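ATP phosphoribosyltransferase regulatory subunit (Thermotoga maritima, PDB 1USY) is probably required for the first step of histidine biosynthesis and may allow ATP phosphoribosyltransferase to be feedback-regulated by histidine. Local coordinates at residues K8-F12 with Y91-L95; K18-S22 with E108-I112; E96-R100 with G254-V258. All blocks are in the same frame, centred on the assembly; numbering follows the deposited sequence.

The three contacts lie on or around strand 86-98, shared by interactions 1 and 3. Interactions 1 and 2 have centres about 12 Å apart and meet directly: Phe12 and Leu95 of the first pack on Ile112 of the second, and Leu95 also touches Phe21. Interaction 3 takes over strand 86-98 where segment 91-95 ends; its centre is about 19 Å from interaction 1's and about 13 Å from interaction 2's. In sequence, interaction 1 closes before interaction 3 opens, while interaction 2 crosses both. Helices 6-16 and 103-120 are packed together on the large mixed sheet, and interaction 3 links two of its strands, so that segments up to 154 residues apart meet around one strand.

Interaction 1 of 3, residues K8-F12 with Y91-L95; sequences KVFSF and YQLGL
With chi1 at -179°, the Phe12 ring swings away from its own amide N and out from helix 6-16 toward strand 86-98, while Leu93 has CG anti to its own carbonyl carbon, leading the branch back along the phenylalanine. The two side chains lie alongside each other, running in opposite senses. The evidence for a CH-pi contact is direct: Leu93 CB lies 3.9 Å from the centroid of the Phe12 ring and only 11° off its normal, hence over the face. Further back, Leu93 CD1 meets Phe12 CB at 3.7 Å, so the leucine follows the phenylalanine from ring to stem. The far end of the ring reaches the next residues of the strand. Phe12 CZ is 3.5 Å from Leu95 CD2, which comes in obliquely, and the carbonyl O of Gly94 lies in the ring plane at the edge.

One helical turn earlier, Val9 turns a single branch to the strand. Its CG2 is 4.1 Å from Tyr91 OH, the two side chains standing nearly square to each other, and 4.3 Å from Leu93 CD2. No hydrogen bond spans the segments; the contact is apolar.

The short axes run 10.0 Å apart and 7° from parallel, the arrangement of a helix laid along a strand of a sheet. Helix 103-120 closes the same core, with Ile113 against both Phe12 and Leu95 and Phe120 against Leu93. Ala76 of strand 71-83 also touches Leu93, and on the other side of helix 6-16 Phe10 stacks on Phe10 of the second subunit.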
loop_
_atom_site.group_PDB
_atom_site.type_symbol
_atom_site.label_atom_id
_atom_site.label_comp_id
_atom_site.label_asym_id
_atom_site.label_seq_id
_atom_site.Cartn_x
_atom_site.Cartn_y
_atom_site.Cartn_z
ATOM N N LYS B 8 -14.318 -26.416 -23.035
ATOM C CA LYS B 8 -13.656 -25.590 -24.047
ATOM C C LYS B 8 -12.159 -25.549 -23.759
ATOM O O LYS B 8 -11.322 -25.671 -24.669
ATOM C CB LYS B 8 -14.281 -24.192 -24.138
ATOM C CG LYS B 8 -15.544 -24.161 -25.031
ATOM C CD LYS B 8 -16.371 -22.858 -24.948
ATOM C CE LYS B 8 -17.671 -23.000 -25.772
ATOM N NZ LYS B 8 -18.813 -22.092 -25.416
ATOM N N VAL B 9 -11.838 -25.465 -22.476
ATOM C CA VAL B 9 -10.455 -25.572 -22.013
ATOM C C VAL B 9 -9.826 -26.935 -22.328
ATOM O O VAL B 9 -8.712 -26.975 -22.815
ATOM C CB VAL B 9 -10.324 -25.225 -20.536
ATOM C CG1 VAL B 9 -8.922 -25.031 -20.200
ATOM C CG2 VAL B 9 -11.071 -23.936 -20.264
ATOM N N PHE B 10 -10.538 -28.034 -22.087
ATOM C CA PHE B 10 -10.019 -29.365 -22.411
ATOM C C PHE B 10 -9.792 -29.523 -23.908
ATOM O O PHE B 10 -8.764 -30.067 -24.349
ATOM C CB PHE B 10 -10.981 -30.464 -21.945
ATOM C CG PHE B 10 -10.623 -31.859 -22.474
ATOM C CD1 PHE B 10 -9.552 -32.585 -21.929
ATOM C CD2 PHE B 10 -11.350 -32.438 -23.512
ATOM C CE1 PHE B 10 -9.229 -33.861 -22.403
ATOM C CE2 PHE B 10 -11.031 -33.704 -23.994
ATOM C CZ PHE B 10 -9.961 -34.416 -23.428
ATOM N N SER B 11 -10.777 -29.062 -24.681
ATOM C CA SER B 11 -10.732 -29.133 -26.125
ATOM C C SER B 11 -9.493 -28.425 -26.688
ATOM O O SER B 11 -8.778 -28.999 -27.507
ATOM C CB SER B 11 -12.016 -28.535 -26.701
ATOM O OG SER B 11 -11.988 -28.508 -28.128
ATOM N N PHE B 12 -9.259 -27.197 -26.219
ATOM C CA PHE B 12 -8.151 -26.344 -26.639
ATOM C C PHE B 12 -6.822 -26.981 -26.283
ATOM O O PHE B 12 -5.901 -26.957 -27.071
ATOM C CB PHE B 12 -8.253 -24.957 -25.968
ATOM C CG PHE B 12 -7.161 -24.021 -26.363
ATOM C CD1 PHE B 12 -7.196 -23.381 -27.607
ATOM C CD2 PHE B 12 -6.108 -23.754 -25.495
ATOM C CE1 PHE B 12 -6.173 -22.525 -27.994
ATOM C CE2 PHE B 12 -5.074 -22.871 -25.854
ATOM C CZ PHE B 12 -5.102 -22.264 -27.112
ATOM N N TYR B 91 -10.688 -14.145 -18.863
ATOM C CA TYR B 91 -10.129 -15.496 -18.899
ATOM C C TYR B 91 -9.676 -15.834 -20.322
ATOM O O TYR B 91 -10.468 -15.791 -21.272
ATOM C CB TYR B 91 -11.181 -16.513 -18.451
ATOM C CG TYR B 91 -10.581 -17.897 -18.201
ATOM C CD1 TYR B 91 -10.168 -18.266 -16.909
ATOM C CD2 TYR B 91 -10.437 -18.798 -19.264
ATOM C CE1 TYR B 91 -9.614 -19.538 -16.685
ATOM C CE2 TYR B 91 -9.884 -20.068 -19.040
ATOM C CZ TYR B 91 -9.473 -20.438 -17.753
ATOM O OH TYR B 91 -8.942 -21.673 -17.544
ATOM N N GLN B 92 -8.389 -16.150 -20.493
ATOM C CA GLN B 92 -7.810 -16.322 -21.829
ATOM C C GLN B 92 -7.261 -17.708 -22.127
ATOM O O GLN B 92 -6.689 -18.378 -21.245
ATOM C CB GLN B 92 -6.672 -15.334 -22.032
ATOM C CG GLN B 92 -7.122 -14.010 -22.578
ATOM C CD GLN B 92 -5.959 -13.077 -22.845
ATOM O OE1 GLN B 92 -4.895 -13.518 -23.298
ATOM N NE2 GLN B 92 -6.146 -11.798 -22.541
ATOM N N LEU B 93 -7.415 -18.121 -23.376
ATOM C CA LEU B 93 -6.736 -19.311 -23.865
ATOM C C LEU B 93 -5.682 -18.865 -24.839
ATOM O O LEU B 93 -5.956 -18.036 -25.665
ATOM C CB LEU B 93 -7.705 -20.271 -24.561
ATOM C CG LEU B 93 -8.857 -20.779 -23.705
ATOM C CD1 LEU B 93 -9.698 -21.891 -24.404
ATOM C CD2 LEU B 93 -8.351 -21.272 -22.366
ATOM N N GLY B 94 -4.474 -19.411 -24.769
ATOM C CA GLY B 94 -3.456 -18.998 -25.717
ATOM C C GLY B 94 -2.246 -19.859 -25.983
ATOM O O GLY B 94 -1.985 -20.862 -25.314
ATOM N N LEU B 95 -1.510 -19.464 -27.009
ATOM C CA LEU B 95 -0.339 -20.203 -27.445
ATOM C C LEU B 95 0.795 -19.221 -27.550
ATOM O O LEU B 95 0.597 -18.017 -27.655
ATOM C CB LEU B 95 -0.553 -20.875 -28.795
ATOM C CG LEU B 95 -1.846 -21.639 -29.038
ATOM C CD1 LEU B 95 -2.059 -21.956 -30.550
ATOM C CD2 LEU B 95 -1.868 -22.903 -28.182
#

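Interaction 2 of 3, residues K18-S22 with E108-I112; sequences KKGFS and EVLEI
Lys19 and Glu108 supply the charged part of this contact. The lysine chain bends at chi2 (-51°) and passes across the glutamate at a slant, which leaves Lys19 NZ 3.5 Å from Glu108 OE1, a salt bridge without a hydrogen bond. The aliphatic part of the lysine also lies against the carboxylate, with Lys19 CB 3.6 Å from Glu108 CD. A second acid, Glu111, is farther off: its OE2 stands 5.7 Å from Lys19 NZ, so any attraction is likely to be long-range.

The other carboxylate oxygen has a different role. Glu108 OE2 comes within 3.4 Å of the carbonyl O of Lys19, and two acceptors cannot bond to each other. Lys72 of strand 71-83 resolves the pairing, since its NZ forms a salt bridge with Glu108 OE2 and a hydrogen bond with Lys19 O. One ammonium group thus joins loop and helix, and would be expected to offset the repulsion between the two oxygens.

Apolar contacts gather at the tip of Ile112. Its CD1 touches Lys19 CG at 3.5 Å and Phe21 CE1 at 3.7 Å, so that one methyl meets both the lysine stem and the ring. Phe21 CZ reaches Val109 CG2 at 4.2 Å. In the plane of the Phe21 ring, Glu108 CG and Lys19 CB lie at its edge, whereas the ring and the Glu108 carboxylate are turned 61° apart, so they do not stack.

Leu95 of strand 86-98 packs on Phe21, Val109 and Ile112 alike. A helix seated on a largely antiparallel mixed sheet, with helix 6-16, loop 18-22 and strand 22-23 packed beside it, is consistent with the class II aminoacyl-tRNA synthetase fold, where a helix leading into an edge strand forms motif 1.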
loop_
_atom_site.group_PDB
_atom_site.type_symbol
_atom_site.label_atom_id
_atom_site.label_comp_id
_atom_site.label_asym_id
_atom_site.label_seq_id
_atom_site.Cartn_x
_atom_site.Cartn_y
_atom_site.Cartn_z
ATOM N N LYS B 18 -0.731 -31.646 -29.245
ATOM C CA LYS B 18 -0.909 -32.504 -30.431
ATOM C C LYS B 18 -0.070 -31.859 -31.514
ATOM O O LYS B 18 0.454 -32.510 -32.424
ATOM C CB LYS B 18 -2.365 -32.546 -30.895
ATOM C CG LYS B 18 -2.963 -33.927 -30.898
ATOM C CD LYS B 18 -4.478 -33.883 -31.150
ATOM C CE LYS B 18 -5.250 -34.551 -29.994
ATOM N NZ LYS B 18 -6.498 -35.220 -30.475
ATOM N N LYS B 19 0.013 -30.549 -31.379
ATOM C CA LYS B 19 0.922 -29.721 -32.104
ATOM C C LYS B 19 2.197 -29.552 -31.276
ATOM O O LYS B 19 3.093 -28.811 -31.653
ATOM C CB LYS B 19 0.254 -28.377 -32.409
ATOM C CG LYS B 19 -0.941 -28.456 -33.379
ATOM C CD LYS B 19 -0.614 -29.223 -34.667
ATOM C CE LYS B 19 -1.466 -28.753 -35.871
ATOM N NZ LYS B 19 -0.906 -29.371 -37.109
ATOM N N GLY B 20 2.282 -30.258 -30.150
ATOM C CA GLY B 20 3.461 -30.180 -29.325
ATOM C C GLY B 20 3.543 -28.955 -28.436
ATOM O O GLY B 20 4.629 -28.640 -27.971
ATOM N N PHE B 21 2.431 -28.265 -28.175
ATOM C CA PHE B 21 2.468 -27.211 -27.171
ATOM C C PHE B 21 2.319 -27.837 -25.799
ATOM O O PHE B 21 1.589 -28.811 -25.620
ATOM C CB PHE B 21 1.380 -26.164 -27.374
ATOM C CG PHE B 21 1.515 -25.399 -28.636
ATOM C CD1 PHE B 21 1.158 -25.975 -29.863
ATOM C CD2 PHE B 21 2.022 -24.104 -28.603
ATOM C CE1 PHE B 21 1.306 -25.263 -31.032
ATOM C CE2 PHE B 21 2.199 -23.388 -29.764
ATOM C CZ PHE B 21 1.824 -23.958 -30.980
ATOM N N SER B 22 2.998 -27.259 -24.825
ATOM C CA SER B 22 3.025 -27.822 -23.508
ATOM C C SER B 22 2.403 -26.809 -22.495
ATOM O O SER B 22 2.435 -25.599 -22.734
ATOM C CB SER B 22 4.469 -28.263 -23.221
ATOM O OG SER B 22 4.909 -27.725 -22.024
ATOM N N GLU B 108 0.568 -22.701 -37.728
ATOM C CA GLU B 108 0.174 -23.675 -36.720
ATOM C C GLU B 108 -0.553 -23.003 -35.552
ATOM O O GLU B 108 -1.603 -23.488 -35.105
ATOM C CB GLU B 108 1.398 -24.464 -36.246
ATOM C CG GLU B 108 1.177 -25.285 -34.987
ATOM C CD GLU B 108 2.031 -26.533 -34.944
ATOM O OE1 GLU B 108 1.737 -27.487 -35.700
ATOM O OE2 GLU B 108 2.988 -26.573 -34.146
ATOM N N VAL B 109 -0.017 -21.885 -35.067
ATOM C CA VAL B 109 -0.731 -21.096 -34.053
ATOM C C VAL B 109 -2.100 -20.692 -34.583
ATOM O O VAL B 109 -3.114 -21.028 -33.990
ATOM C CB VAL B 109 0.053 -19.853 -33.592
ATOM C CG1 VAL B 109 -0.821 -18.985 -32.633
ATOM C CG2 VAL B 109 1.390 -20.272 -32.945
ATOM N N LEU B 110 -2.127 -20.027 -35.730
ATOM C CA LEU B 110 -3.383 -19.565 -36.306
ATOM C C LEU B 110 -4.364 -20.698 -36.382
ATOM O O LEU B 110 -5.549 -20.524 -36.112
ATOM C CB LEU B 110 -3.167 -19.060 -37.727
ATOM C CG LEU B 110 -3.081 -17.556 -37.960
ATOM C CD1 LEU B 110 -3.119 -17.387 -39.421
ATOM C CD2 LEU B 110 -4.199 -16.810 -37.287
ATOM N N GLU B 111 -3.874 -21.867 -36.748
ATOM C CA GLU B 111 -4.774 -22.929 -37.091
ATOM C C GLU B 111 -5.512 -23.375 -35.842
ATOM O O GLU B 111 -6.733 -23.528 -35.876
ATOM C CB GLU B 111 -4.055 -24.031 -37.875
ATOM C CG GLU B 111 -3.974 -25.399 -37.222
ATOM C CD GLU B 111 -5.323 -26.073 -37.133
ATOM O OE1 GLU B 111 -6.026 -26.108 -38.176
ATOM O OE2 GLU B 111 -5.684 -26.542 -36.020
ATOM N N ILE B 112 -4.794 -23.496 -34.726
ATOM C CA ILE B 112 -5.418 -23.810 -33.432
ATOM C C ILE B 112 -6.376 -22.703 -32.910
ATOM O O ILE B 112 -7.490 -23.016 -32.513
ATOM C CB ILE B 112 -4.336 -24.145 -32.388
ATOM C CG1 ILE B 112 -3.510 -25.324 -32.845
ATOM C CG2 ILE B 112 -4.931 -24.432 -31.024
ATOM C CD1 ILE B 112 -2.237 -25.473 -32.056
#

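Interaction 3 of 3, residues E96-R100 with G254-V258; sequences EKVPR and GEYTV
The Tyr256 ring and the Glu96 carboxylate meet with their planes turned 58° from each other. Tyr256 OH donates a hydrogen bond of 2.6 Å to Glu96 OE1, reaching that oxygen on its anti side and 25° out of the carboxylate plane. The glutamate chain is bent at chi2, which brings its end nearer to the tyrosine than its stem. The Val98 side chain runs roughly perpendicular to that of Tyr256: its CG2 is 4.2 Å from Tyr256 CZ, an apolar contact beside the polar one.

These residues reach across an intervening strand. The axes of strands 96-98 and 254-257 are 9.6 Å apart, about two strand spacings, because strand 262-269 runs between them in the mixed sheet of the class II synthetase-like fold; it bonds to both through its backbone. Helix 54-63 covers the tyrosine side, with Leu59 on Tyr256 and Thr55 on Glu96.

Arg100 and Glu255 stack, their planar groups 29° apart, and the glutamate lies over one face of the guanidinium. Arg100 NE is 3.5 Å from Glu255 OE1, a salt bridge of charges alone, as that oxygen stands well out of the guanidinium plane. At the edge of the plane, a water accepts from Arg100 NE at 2.9 Å and donates weakly to Glu255 OE1. Arg100 NH1 makes a weak bond of 3.5 Å to Tyr256 O, also at the edge. A leucine in place of Arg100 would probably leave the Glu255 carboxylate without this balancing charge, and Tyr256 O without its weak donor. The stronger partners of Glu255 lie elsewhere: Ser106 OG bonds to OE1 and the Leu237 backbone N to OE2.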
loop_
_atom_site.group_PDB
_atom_site.type_symbol
_atom_site.label_atom_id
_atom_site.label_comp_id
_atom_site.label_asym_id
_atom_site.label_seq_id
_atom_site.Cartn_x
_atom_site.Cartn_y
_atom_site.Cartn_z
ATOM N N GLU B 96 1.999 -19.761 -27.536
ATOM C CA GLU B 96 3.208 -18.987 -27.613
ATOM C C GLU B 96 4.307 -19.927 -28.144
ATOM O O GLU B 96 4.601 -20.947 -27.517
ATOM C CB GLU B 96 3.506 -18.485 -26.210
ATOM C CG GLU B 96 4.002 -17.065 -26.128
ATOM C CD GLU B 96 3.063 -16.057 -26.751
ATOM O OE1 GLU B 96 3.446 -15.520 -27.802
ATOM O OE2 GLU B 96 1.979 -15.764 -26.184
ATOM N N LYS B 97 4.858 -19.627 -29.324
ATOM C CA LYS B 97 6.050 -20.331 -29.847
ATOM C C LYS B 97 7.241 -19.375 -30.056
ATOM O O LYS B 97 7.195 -18.468 -30.876
ATOM C CB LYS B 97 5.738 -21.084 -31.131
ATOM C CG LYS B 97 6.955 -21.436 -31.946
ATOM C CD LYS B 97 7.293 -22.921 -31.995
ATOM C CE LYS B 97 8.592 -23.098 -32.830
ATOM N NZ LYS B 97 9.065 -24.474 -33.043
ATOM N N VAL B 98 8.289 -19.560 -29.269
ATOM C CA VAL B 98 9.496 -18.760 -29.398
ATOM C C VAL B 98 10.648 -19.739 -29.374
ATOM O O VAL B 98 10.854 -20.399 -28.345
ATOM C CB VAL B 98 9.712 -17.797 -28.206
ATOM C CG1 VAL B 98 10.939 -16.920 -28.435
ATOM C CG2 VAL B 98 8.473 -16.959 -27.930
ATOM N N PRO B 99 11.424 -19.823 -30.457
ATOM C CA PRO B 99 11.390 -18.918 -31.604
ATOM C C PRO B 99 10.549 -19.406 -32.780
ATOM O O PRO B 99 10.409 -20.613 -33.014
ATOM C CB PRO B 99 12.860 -18.845 -32.034
ATOM C CG PRO B 99 13.592 -19.861 -31.157
ATOM C CD PRO B 99 12.535 -20.783 -30.585
ATOM N N ARG B 100 9.997 -18.435 -33.501
ATOM C CA ARG B 100 9.338 -18.650 -34.771
ATOM C C ARG B 100 10.426 -18.889 -35.782
ATOM O O ARG B 100 11.267 -18.026 -36.017
ATOM C CB ARG B 100 8.526 -17.414 -35.159
ATOM C CG ARG B 100 8.066 -17.374 -36.612
ATOM C CD ARG B 100 7.282 -16.129 -36.978
ATOM N NE ARG B 100 8.130 -15.066 -37.530
ATOM C CZ ARG B 100 8.532 -13.991 -36.853
ATOM N NH1 ARG B 100 8.177 -13.814 -35.584
ATOM N NH2 ARG B 100 9.291 -13.079 -37.444
ATOM N N GLY B 254 -0.334 -12.715 -33.168
ATOM C CA GLY B 254 0.579 -12.203 -34.172
ATOM C C GLY B 254 2.041 -12.513 -34.006
ATOM O O GLY B 254 2.471 -13.038 -33.002
ATOM N N GLU B 255 2.813 -12.188 -35.033
ATOM C CA GLU B 255 4.263 -12.281 -34.984
ATOM C C GLU B 255 4.864 -11.059 -34.275
ATOM O O GLU B 255 4.353 -9.936 -34.392
ATOM C CB GLU B 255 4.807 -12.398 -36.396
ATOM C CG GLU B 255 4.435 -13.715 -37.065
ATOM C CD GLU B 255 4.859 -13.813 -38.538
ATOM O OE1 GLU B 255 4.971 -14.944 -39.043
ATOM O OE2 GLU B 255 5.049 -12.775 -39.205
ATOM N N TYR B 256 5.958 -11.293 -33.545
ATOM C CA TYR B 256 6.639 -10.252 -32.778
ATOM C C TYR B 256 8.115 -10.545 -32.677
ATOM O O TYR B 256 8.553 -11.687 -32.842
ATOM C CB TYR B 256 6.061 -10.135 -31.368
ATOM C CG TYR B 256 6.009 -11.452 -30.615
ATOM C CD1 TYR B 256 7.067 -11.843 -29.791
ATOM C CD2 TYR B 256 4.903 -12.313 -30.731
ATOM C CE1 TYR B 256 7.031 -13.056 -29.095
ATOM C CE2 TYR B 256 4.866 -13.536 -30.045
ATOM C CZ TYR B 256 5.943 -13.891 -29.224
ATOM O OH TYR B 256 5.939 -15.060 -28.516
ATOM N N THR B 257 8.871 -9.492 -32.380
ATOM C CA THR B 257 10.308 -9.575 -32.129
ATOM C C THR B 257 10.659 -9.036 -30.737
ATOM O O THR B 257 10.251 -7.925 -30.375
ATOM C CB THR B 257 11.050 -8.775 -33.209
ATOM O OG1 THR B 257 10.820 -9.398 -34.470
ATOM C CG2 THR B 257 12.544 -8.897 -33.049
ATOM N N VAL B 258 11.409 -9.813 -29.953
ATOM C CA VAL B 258 11.984 -9.290 -28.695
ATOM C C VAL B 258 13.484 -9.494 -28.694
ATOM O O VAL B 258 13.976 -10.566 -28.348
ATOM C CB VAL B 258 11.359 -9.897 -27.381
ATOM C CG1 VAL B 258 11.763 -9.062 -26.150
ATOM C CG2 VAL B 258 9.835 -10.013 -27.468
HETATM O O HOH W 1 7.957 -15.901 -40.274
#